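Local coordinates for sister chromatid cohesion protein (Chaetomium thermophilum, PDB 5T8V), which probably loads cohesin onto chromosomes and binds chromatin, as expected of the SCC2/Nipped-B family, this chain being its HEAT-repeat C-terminal part, at residues Thr132-Met137 / Ser205-Leu210; Ala1203-Phe1208 / Val1273-Phe1278; Asp1217-Thr1222 / Ile1279-Ala1284. One frame throughout, in Å; residues are numbered along the deposited sequence.

Contact 1. Residues Thr132-Met137 / Ser205-Leu210; sequences TSMRIM and SMMSEL
Met134 is the main bump of Thr132-Met137, and Met206, Met207 and Leu210 make the hollow that receives it. Its CB rests on Met206 CG at 3.6 Å, its CG on the sulfur of Met207 (Met134 CG to Met207 SD 3.9 Å), and its own sulfur on one branch of the leucine (Met134 SD to Leu210 CD2 3.7 Å), with the Met207 sulfur bordering it as well. Bends at chi2 and chi3 fold the chain compactly into this place, so that it passes slantwise across both Met207 and Leu210.

A second bump points the other way. Met206 carries CG anti to the backbone N (chi1 -174°) and then turns at chi2 (59°), which brings its methyl against the opposing main chain: Met206 CE lies 3.5 Å from Arg135 N, beside Arg135 CB as well. Leu210 CD1 fits between Met134 SD and Met137 CB, three residues apart, at 4.2 Å from Met137 CB. The short helical segments run nearly parallel, at 22° and 9.6 Å between axes, a spacing filled by methionine side chains from both helices.

The interface is apolar apart from one edge, where Glu209 OE1 lies near the guanidinium plane of Arg135, 4.4 Å from Arg135 NH2 and thus beyond a salt bridge. The carboxylate instead pairs with Lys213 through OE2, while Arg135 NH1 bonds to a bound citrate, probably from the crystallisation liquor.

Within the helical fold, this contact joins helix 120-136 to helix 190-213. Helix 149-172 closes over Met134, Met137, Met207 and Leu210 through Ala151, Ile152 and Ala155; helix 56-71 lies against Thr132 and Arg135, and helix 81-96 against Ser133 and Ile136.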
loop_
_atom_site.group_PDB
_atom_site.type_symbol
_atom_site.label_atom_id
_atom_site.label_comp_id
_atom_site.label_asym_id
_atom_site.label_seq_id
_atom_site.Cartn_x
_atom_site.Cartn_y
_atom_site.Cartn_z
ATOM N N THR A 132 -26.153 37.000 47.554
ATOM C CA THR A 132 -26.189 36.992 49.013
ATOM C C THR A 132 -27.205 35.981 49.533
ATOM O O THR A 132 -26.911 35.206 50.451
ATOM C CB THR A 132 -26.505 38.393 49.539
ATOM O OG1 THR A 132 -25.433 39.281 49.201
ATOM C CG2 THR A 132 -26.683 38.382 51.055
ATOM N N SER A 133 -28.415 35.981 48.966
ATOM C CA SER A 133 -29.432 35.030 49.406
ATOM C C SER A 133 -28.922 33.597 49.300
ATOM O O SER A 133 -29.010 32.817 50.260
ATOM C CB SER A 133 -30.705 35.207 48.578
ATOM O OG SER A 133 -31.274 36.486 48.789
ATOM N N MET A 134 -28.380 33.232 48.136
ATOM C CA MET A 134 -27.874 31.875 47.951
ATOM C C MET A 134 -26.808 31.544 48.990
ATOM O O MET A 134 -26.886 30.514 49.672
ATOM C CB MET A 134 -27.317 31.712 46.537
ATOM C CG MET A 134 -28.323 31.986 45.426
ATOM S SD MET A 134 -29.849 31.037 45.578
ATOM C CE MET A 134 -30.990 32.315 46.105
ATOM N N ARG A 135 -25.804 32.413 49.131
ATOM C CA ARG A 135 -24.753 32.149 50.109
ATOM C C ARG A 135 -25.335 31.948 51.503
ATOM O O ARG A 135 -24.887 31.069 52.249
ATOM C CB ARG A 135 -23.736 33.285 50.113
ATOM C CG ARG A 135 -22.707 33.166 51.219
ATOM C CD ARG A 135 -21.441 33.914 50.870
ATOM N NE ARG A 135 -20.702 33.258 49.796
ATOM C CZ ARG A 135 -19.718 33.829 49.109
ATOM N NH1 ARG A 135 -19.355 35.078 49.370
ATOM N NH2 ARG A 135 -19.100 33.155 48.150
ATOM N N ILE A 136 -26.335 32.750 51.872
ATOM C CA ILE A 136 -27.015 32.548 53.148
ATOM C C ILE A 136 -27.614 31.150 53.211
ATOM O O ILE A 136 -27.621 30.508 54.269
ATOM C CB ILE A 136 -28.084 33.637 53.363
ATOM C CG1 ILE A 136 -27.404 34.977 53.650
ATOM C CG2 ILE A 136 -29.030 33.256 54.509
ATOM C CD1 ILE A 136 -28.344 36.163 53.638
ATOM N N MET A 137 -28.128 30.655 52.084
ATOM C CA MET A 137 -28.624 29.285 52.031
ATOM C C MET A 137 -27.509 28.250 51.931
ATOM O O MET A 137 -27.805 27.052 51.894
ATOM C CB MET A 137 -29.586 29.115 50.853
ATOM C CG MET A 137 -30.994 29.599 51.143
ATOM S SD MET A 137 -32.145 29.256 49.801
ATOM C CE MET A 137 -31.616 30.469 48.599
ATOM N N SER A 205 -21.625 31.112 39.322
ATOM C CA SER A 205 -20.801 30.242 40.151
ATOM C C SER A 205 -21.453 30.006 41.506
ATOM O O SER A 205 -21.372 28.902 42.062
ATOM C CB SER A 205 -19.407 30.844 40.323
ATOM O OG SER A 205 -19.431 31.935 41.224
ATOM N N MET A 206 -22.117 31.028 42.052
ATOM C CA MET A 206 -22.797 30.852 43.329
ATOM C C MET A 206 -23.934 29.844 43.222
ATOM O O MET A 206 -24.229 29.143 44.195
ATOM C CB MET A 206 -23.330 32.188 43.842
ATOM C CG MET A 206 -23.927 32.105 45.243
ATOM S SD MET A 206 -22.736 31.526 46.471
ATOM C CE MET A 206 -23.698 30.263 47.296
ATOM N N MET A 207 -24.593 29.765 42.064
ATOM C CA MET A 207 -25.607 28.733 41.862
ATOM C C MET A 207 -24.969 27.353 41.787
ATOM O O MET A 207 -25.474 26.390 42.388
ATOM C CB MET A 207 -26.406 29.020 40.591
ATOM C CG MET A 207 -27.129 30.353 40.598
ATOM S SD MET A 207 -28.389 30.465 41.881
ATOM C CE MET A 207 -29.614 29.313 41.269
ATOM N N SER A 208 -23.860 27.238 41.045
ATOM C CA SER A 208 -23.113 25.983 41.031
ATOM C C SER A 208 -22.818 25.512 42.445
ATOM O O SER A 208 -22.971 24.326 42.760
ATOM C CB SER A 208 -21.808 26.147 40.250
ATOM O OG SER A 208 -22.056 26.265 38.861
ATOM N N GLU A 209 -22.397 26.430 43.317
ATOM C CA GLU A 209 -22.186 26.069 44.715
ATOM C C GLU A 209 -23.498 25.685 45.388
ATOM O O GLU A 209 -23.552 24.707 46.142
ATOM C CB GLU A 209 -21.520 27.227 45.457
ATOM C CG GLU A 209 -21.273 26.967 46.933
ATOM C CD GLU A 209 -20.609 28.141 47.624
ATOM O OE1 GLU A 209 -20.045 29.006 46.918
ATOM O OE2 GLU A 209 -20.658 28.201 48.871
ATOM N N LEU A 210 -24.569 26.436 45.118
ATOM C CA LEU A 210 -25.851 26.192 45.770
ATOM C C LEU A 210 -26.301 24.751 45.591
ATOM O O LEU A 210 -26.582 24.047 46.569
ATOM C CB LEU A 210 -26.917 27.140 45.216
ATOM C CG LEU A 210 -28.341 26.914 45.751
ATOM C CD1 LEU A 210 -28.509 27.552 47.121
ATOM C CD2 LEU A 210 -29.379 27.432 44.779
#

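Contact 2. Residues Ala1203-Phe1208 / Val1273-Phe1278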
loop_
_atom_site.group_PDB
_atom_site.type_symbol
_atom_site.label_atom_id
_atom_site.label_comp_id
_atom_site.label_asym_id
_atom_site.label_seq_id
_atom_site.Cartn_x
_atom_site.Cartn_y
_atom_site.Cartn_z
ATOM N N ALA A 1203 -9.449 -26.473 -37.368
ATOM C CA ALA A 1203 -8.588 -25.865 -36.359
ATOM C C ALA A 1203 -8.862 -26.449 -34.981
ATOM O O ALA A 1203 -7.931 -26.789 -34.243
ATOM C CB ALA A 1203 -8.783 -24.349 -36.350
ATOM N N ILE A 1204 -10.139 -26.572 -34.613
ATOM C CA ILE A 1204 -10.486 -27.151 -33.318
ATOM C C ILE A 1204 -10.021 -28.600 -33.248
ATOM O O ILE A 1204 -9.310 -29.001 -32.316
ATOM C CB ILE A 1204 -12.001 -27.028 -33.069
ATOM C CG1 ILE A 1204 -12.414 -25.551 -33.066
ATOM C CG2 ILE A 1204 -12.386 -27.689 -31.747
ATOM C CD1 ILE A 1204 -13.908 -25.327 -33.132
ATOM N N GLN A 1205 -10.413 -29.408 -34.237
ATOM C CA GLN A 1205 -9.956 -30.793 -34.287
ATOM C C GLN A 1205 -8.439 -30.873 -34.191
ATOM O O GLN A 1205 -7.894 -31.739 -33.496
ATOM C CB GLN A 1205 -10.443 -31.457 -35.577
ATOM C CG GLN A 1205 -11.959 -31.549 -35.697
ATOM C CD GLN A 1205 -12.421 -31.754 -37.129
ATOM O OE1 GLN A 1205 -11.612 -31.976 -38.032
ATOM N NE2 GLN A 1205 -13.730 -31.670 -37.345
ATOM N N SER A 1206 -7.740 -29.965 -34.876
ATOM C CA SER A 1206 -6.281 -29.969 -34.849
ATOM C C SER A 1206 -5.757 -29.692 -33.447
ATOM O O SER A 1206 -4.842 -30.369 -32.969
ATOM C CB SER A 1206 -5.737 -28.938 -35.838
ATOM O OG SER A 1206 -4.323 -28.886 -35.791
ATOM N N ILE A 1207 -6.321 -28.688 -32.772
ATOM C CA ILE A 1207 -5.878 -28.374 -31.417
ATOM C C ILE A 1207 -6.095 -29.569 -30.500
ATOM O O ILE A 1207 -5.240 -29.894 -29.667
ATOM C CB ILE A 1207 -6.598 -27.117 -30.892
ATOM C CG1 ILE A 1207 -6.176 -25.891 -31.709
ATOM C CG2 ILE A 1207 -6.287 -26.896 -29.407
ATOM C CD1 ILE A 1207 -6.951 -24.630 -31.384
ATOM N N PHE A 1208 -7.237 -30.247 -30.640
ATOM C CA PHE A 1208 -7.502 -31.410 -29.798
ATOM C C PHE A 1208 -6.495 -32.523 -30.067
ATOM O O PHE A 1208 -5.898 -33.073 -29.134
ATOM C CB PHE A 1208 -8.927 -31.915 -30.018
ATOM C CG PHE A 1208 -9.211 -33.222 -29.335
ATOM C CD1 PHE A 1208 -9.230 -33.305 -27.953
ATOM C CD2 PHE A 1208 -9.451 -34.369 -30.073
ATOM C CE1 PHE A 1208 -9.485 -34.505 -27.320
ATOM C CE2 PHE A 1208 -9.708 -35.572 -29.445
ATOM C CZ PHE A 1208 -9.724 -35.640 -28.068
ATOM N N VAL A 1273 -16.367 -38.708 -27.528
ATOM C CA VAL A 1273 -16.613 -38.328 -26.140
ATOM C C VAL A 1273 -15.402 -37.607 -25.561
ATOM O O VAL A 1273 -15.545 -36.628 -24.819
ATOM C CB VAL A 1273 -16.987 -39.567 -25.307
ATOM C CG1 VAL A 1273 -17.064 -39.221 -23.818
ATOM C CG2 VAL A 1273 -18.317 -40.134 -25.781
ATOM N N GLN A 1274 -14.195 -38.081 -25.877
ATOM C CA GLN A 1274 -12.990 -37.368 -25.467
ATOM C C GLN A 1274 -12.948 -35.979 -26.091
ATOM O O GLN A 1274 -12.639 -34.990 -25.414
ATOM C CB GLN A 1274 -11.753 -38.178 -25.857
ATOM C CG GLN A 1274 -10.438 -37.620 -25.332
ATOM C CD GLN A 1274 -10.332 -37.691 -23.823
ATOM O OE1 GLN A 1274 -10.274 -38.775 -23.241
ATOM N NE2 GLN A 1274 -10.304 -36.531 -23.177
ATOM N N TYR A 1275 -13.270 -35.888 -27.383
ATOM C CA TYR A 1275 -13.299 -34.597 -28.066
ATOM C C TYR A 1275 -14.385 -33.693 -27.486
ATOM O O TYR A 1275 -14.133 -32.525 -27.152
ATOM C CB TYR A 1275 -13.514 -34.835 -29.564
ATOM C CG TYR A 1275 -13.567 -33.592 -30.420
ATOM C CD1 TYR A 1275 -12.598 -32.604 -30.312
ATOM C CD2 TYR A 1275 -14.572 -33.423 -31.363
ATOM C CE1 TYR A 1275 -12.643 -31.471 -31.105
ATOM C CE2 TYR A 1275 -14.626 -32.298 -32.160
ATOM C CZ TYR A 1275 -13.659 -31.323 -32.028
ATOM O OH TYR A 1275 -13.709 -30.200 -32.821
ATOM N N SER A 1276 -15.602 -34.225 -27.349
ATOM C CA SER A 1276 -16.699 -33.454 -26.774
ATOM C C SER A 1276 -16.319 -32.899 -25.408
ATOM O O SER A 1276 -16.490 -31.705 -25.138
ATOM C CB SER A 1276 -17.950 -34.328 -26.670
ATOM O OG SER A 1276 -18.384 -34.750 -27.952
ATOM N N ARG A 1277 -15.798 -33.757 -24.528
ATOM C CA ARG A 1277 -15.310 -33.288 -23.236
ATOM C C ARG A 1277 -14.295 -32.168 -23.416
ATOM O O ARG A 1277 -14.360 -31.132 -22.739
ATOM C CB ARG A 1277 -14.687 -34.450 -22.461
ATOM C CG ARG A 1277 -14.143 -34.051 -21.097
ATOM C CD ARG A 1277 -13.469 -35.214 -20.398
ATOM N NE ARG A 1277 -13.261 -34.936 -18.980
ATOM C CZ ARG A 1277 -12.808 -35.822 -18.100
ATOM N NH1 ARG A 1277 -12.509 -37.057 -18.482
ATOM N NH2 ARG A 1277 -12.660 -35.472 -16.829
ATOM N N PHE A 1278 -13.346 -32.361 -24.336
ATOM C CA PHE A 1278 -12.315 -31.355 -24.550
ATOM C C PHE A 1278 -12.922 -29.992 -24.853
ATOM O O PHE A 1278 -12.444 -28.970 -24.347
ATOM C CB PHE A 1278 -11.378 -31.777 -25.682
ATOM C CG PHE A 1278 -10.463 -30.677 -26.147
ATOM C CD1 PHE A 1278 -9.346 -30.329 -25.409
ATOM C CD2 PHE A 1278 -10.725 -29.986 -27.317
ATOM C CE1 PHE A 1278 -8.508 -29.313 -25.829
ATOM C CE2 PHE A 1278 -9.892 -28.973 -27.743
ATOM C CZ PHE A 1278 -8.782 -28.636 -26.999
#
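Phe1208, Tyr1275 and Phe1278 bury the most surface here, and the ring of Phe1208 enters between the other two. Its CG stands anti to the backbone N (chi1 172°), which directs the ring at helix 1271-1284. Over one face lies the backbone of Tyr1275: Tyr1275 CA sits 3.9 Å from the centroid of the Phe1208 ring and close to its normal, a CH-pi contact. The two rings are inclined at 50°, and Tyr1275 CD1 approaches Phe1208 CG at 3.6 Å.

Phe1278 is met differently. The two phenylalanine side chains point in opposite senses, one alongside the other, with centroids of the Phe1208 and Phe1278 rings 5.2 Å apart and planes at 48°. Phe1208 CB makes an off-centre CH-pi contact with the Phe1278 ring, 4.2 Å from its centroid. Together the three residues form an aromatic cluster where two helices of this HEAT-repeat protein cross steeply, the axes of the short segments being 10.8 Å apart. Without the Phe1208 ring, as with an alanine here, a gap would probably open between Tyr1275 and Phe1278, and Tyr1275 CA would lose the face it rests on.

Aliphatic groups border the cluster. Gln1274 CG touches the edge of the Phe1208 ring in its plane, 3.5 Å from Phe1208 CZ, and Ile1207 CG2 approaches Phe1278 CZ at 3.9 Å. Ile1204 CG2 meets the edge of the Tyr1275 ring near CE1, at 3.8 Å, the isoleucine standing across the tyrosine side chain. The phenol reaches past Gln1205 CG, and its OH finds a polar partner in Gln1255 OE1, while Leu1252 and Phe1248 of helix 1243-1254 lie against Ile1204.

Contact 3. Residues Asp1217-Thr1222 / Ile1279-Ala1284; sequences DPRGAT and IIENLA
Glu1281 meets Arg1219 and Gly1220 with its two carboxylate oxygens divided between them. OE1 accepts the one hydrogen bond between the segments, from the backbone amide (Gly1220 N to Glu1281 OE1 2.7 Å, 154° at the hydrogen). The amide arrives from above the carboxylate plane, 42° out of it. OE2 forms a salt bridge with the guanidinium (Arg1219 NH1 to Glu1281 OE2 3.2 Å), whose plane is tilted from that of the carboxylate, and has a long, weak ion pair with Arg1277 NE. The positive groups beside this buried carboxylate would probably favour its ionised form.

Beyond CG the Glu1281 chain is extended (chi2 173°), carrying the carboxylate to the Gly1220 amide and the Arg1219 guanidinium. With no side chain on Gly1220, its CA can lie 3.7 Å from Glu1281 CB. Asn1282 lies beside Gly1220 O without bonding to it: Gly1220 has a backbone hydrogen bond with Lys1229, while Asn1282 OD1 accepts from Leu1230 N and its ND2 donates weakly to Phe1278 O.

The loop between helices 1200-1213 and 1231-1240 thus lies along helix 1271-1284. Trp1425 of helix 1422-1431 touches Arg1219, Ala1221 and Glu1281, while helix 1364-1387 packs on Ile1280, Leu1283 and Ala1284.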
loop_
_atom_site.group_PDB
_atom_site.type_symbol
_atom_site.label_atom_id
_atom_site.label_comp_id
_atom_site.label_asym_id
_atom_site.label_seq_id
_atom_site.Cartn_x
_atom_site.Cartn_y
_atom_site.Cartn_z
ATOM N N ASP A 1217 -2.110 -34.379 -22.945
ATOM C CA ASP A 1217 -2.994 -33.805 -21.939
ATOM C C ASP A 1217 -4.330 -33.485 -22.599
ATOM O O ASP A 1217 -4.577 -32.331 -22.975
ATOM C CB ASP A 1217 -2.381 -32.546 -21.322
ATOM C CG ASP A 1217 -3.351 -31.808 -20.419
ATOM O OD1 ASP A 1217 -4.249 -32.459 -19.844
ATOM O OD2 ASP A 1217 -3.216 -30.574 -20.285
ATOM N N PRO A 1218 -5.216 -34.469 -22.762
ATOM C CA PRO A 1218 -6.448 -34.256 -23.529
ATOM C C PRO A 1218 -7.521 -33.450 -22.811
ATOM O O PRO A 1218 -8.637 -33.354 -23.327
ATOM C CB PRO A 1218 -6.931 -35.692 -23.789
ATOM C CG PRO A 1218 -6.425 -36.468 -22.627
ATOM C CD PRO A 1218 -5.109 -35.849 -22.252
ATOM N N ARG A 1219 -7.229 -32.868 -21.650
ATOM C CA ARG A 1219 -8.216 -32.050 -20.963
ATOM C C ARG A 1219 -8.493 -30.778 -21.759
ATOM O O ARG A 1219 -7.663 -30.302 -22.537
ATOM C CB ARG A 1219 -7.739 -31.686 -19.556
ATOM C CG ARG A 1219 -7.258 -32.863 -18.716
ATOM C CD ARG A 1219 -8.382 -33.808 -18.321
ATOM N NE ARG A 1219 -9.399 -33.162 -17.489
ATOM C CZ ARG A 1219 -10.113 -33.779 -16.551
ATOM N NH1 ARG A 1219 -11.017 -33.105 -15.854
ATOM N NH2 ARG A 1219 -9.921 -35.066 -16.290
ATOM N N GLY A 1220 -9.686 -30.221 -21.551
ATOM C CA GLY A 1220 -10.083 -29.012 -22.248
ATOM C C GLY A 1220 -9.600 -27.722 -21.628
ATOM O O GLY A 1220 -9.794 -26.656 -22.221
ATOM N N ALA A 1221 -8.971 -27.790 -20.458
ATOM C CA ALA A 1221 -8.465 -26.597 -19.796
ATOM C C ALA A 1221 -7.392 -27.009 -18.802
ATOM O O ALA A 1221 -7.345 -28.156 -18.349
ATOM C CB ALA A 1221 -9.588 -25.825 -19.094
ATOM N N THR A 1222 -6.528 -26.055 -18.470
ATOM C CA THR A 1222 -5.465 -26.307 -17.514
ATOM C C THR A 1222 -6.027 -26.348 -16.095
ATOM O O THR A 1222 -7.191 -26.029 -15.842
ATOM C CB THR A 1222 -4.380 -25.233 -17.611
ATOM O OG1 THR A 1222 -4.944 -23.949 -17.317
ATOM C CG2 THR A 1222 -3.767 -25.210 -19.001
ATOM N N ILE A 1279 -13.980 -29.948 -25.670
ATOM C CA ILE A 1279 -14.511 -28.660 -26.114
ATOM C C ILE A 1279 -15.686 -28.171 -25.273
ATOM O O ILE A 1279 -16.174 -27.061 -25.515
ATOM C CB ILE A 1279 -14.900 -28.683 -27.608
ATOM C CG1 ILE A 1279 -16.017 -29.688 -27.889
ATOM C CG2 ILE A 1279 -13.674 -28.991 -28.459
ATOM C CD1 ILE A 1279 -16.511 -29.638 -29.330
ATOM N N ILE A 1280 -16.153 -28.947 -24.296
ATOM C CA ILE A 1280 -17.092 -28.399 -23.314
ATOM C C ILE A 1280 -16.346 -27.841 -22.109
ATOM O O ILE A 1280 -16.730 -26.802 -21.555
ATOM C CB ILE A 1280 -18.143 -29.451 -22.890
ATOM C CG1 ILE A 1280 -17.496 -30.617 -22.141
ATOM C CG2 ILE A 1280 -18.928 -29.951 -24.093
ATOM C CD1 ILE A 1280 -17.632 -30.516 -20.635
ATOM N N GLU A 1281 -15.262 -28.508 -21.700
ATOM C CA GLU A 1281 -14.422 -27.954 -20.645
ATOM C C GLU A 1281 -13.868 -26.591 -21.041
ATOM O O GLU A 1281 -13.547 -25.774 -20.169
ATOM C CB GLU A 1281 -13.290 -28.926 -20.318
ATOM C CG GLU A 1281 -13.751 -30.202 -19.636
ATOM C CD GLU A 1281 -12.631 -31.213 -19.468
ATOM O OE1 GLU A 1281 -11.868 -31.425 -20.432
ATOM O OE2 GLU A 1281 -12.513 -31.793 -18.370
ATOM N N ASN A 1282 -13.747 -26.325 -22.346
ATOM C CA ASN A 1282 -13.400 -24.981 -22.796
ATOM C C ASN A 1282 -14.572 -24.025 -22.617
ATOM O O ASN A 1282 -14.381 -22.860 -22.252
ATOM C CB ASN A 1282 -12.961 -25.003 -24.261
ATOM C CG ASN A 1282 -11.536 -25.485 -24.441
ATOM O OD1 ASN A 1282 -10.584 -24.770 -24.135
ATOM N ND2 ASN A 1282 -11.381 -26.697 -24.958
ATOM N N LEU A 1283 -15.795 -24.498 -22.873
ATOM C CA LEU A 1283 -16.963 -23.635 -22.724
ATOM C C LEU A 1283 -17.148 -23.207 -21.276
ATOM O O LEU A 1283 -17.584 -22.083 -21.005
ATOM C CB LEU A 1283 -18.216 -24.349 -23.229
ATOM C CG LEU A 1283 -18.232 -24.721 -24.713
ATOM C CD1 LEU A 1283 -19.441 -25.590 -25.026
ATOM C CD2 LEU A 1283 -18.217 -23.481 -25.591
ATOM N N ALA A 1284 -16.824 -24.093 -20.330
ATOM C CA ALA A 1284 -16.986 -23.760 -18.917
ATOM C C ALA A 1284 -16.327 -22.427 -18.577
ATOM O O ALA A 1284 -16.918 -21.585 -17.892
ATOM C CB ALA A 1284 -16.409 -24.879 -18.048
#

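In the fold
Contacts 2 and 3 form one continuous region: their centres are about 9 Å apart, both use helix 1271-1284, and their segments alternate along the chain. The join is direct, since Phe1278 CD1 packs 3.5 Å from Gly1220 CA and Gln1274 NE2 lies 3.5 Å from Pro1218 CB. All four segments belong to the conserved C-terminal region of sister chromatid cohesion proteins. Contact 1 is separate, closing earlier in the sequence on the opposite side of the chain's centre, with its own centre about 99 Å from that of contact 2 and about 91 Å from that of contact 3. The bound citrate, probably from the crystallisation liquor, lies at contact 1, far from the other two.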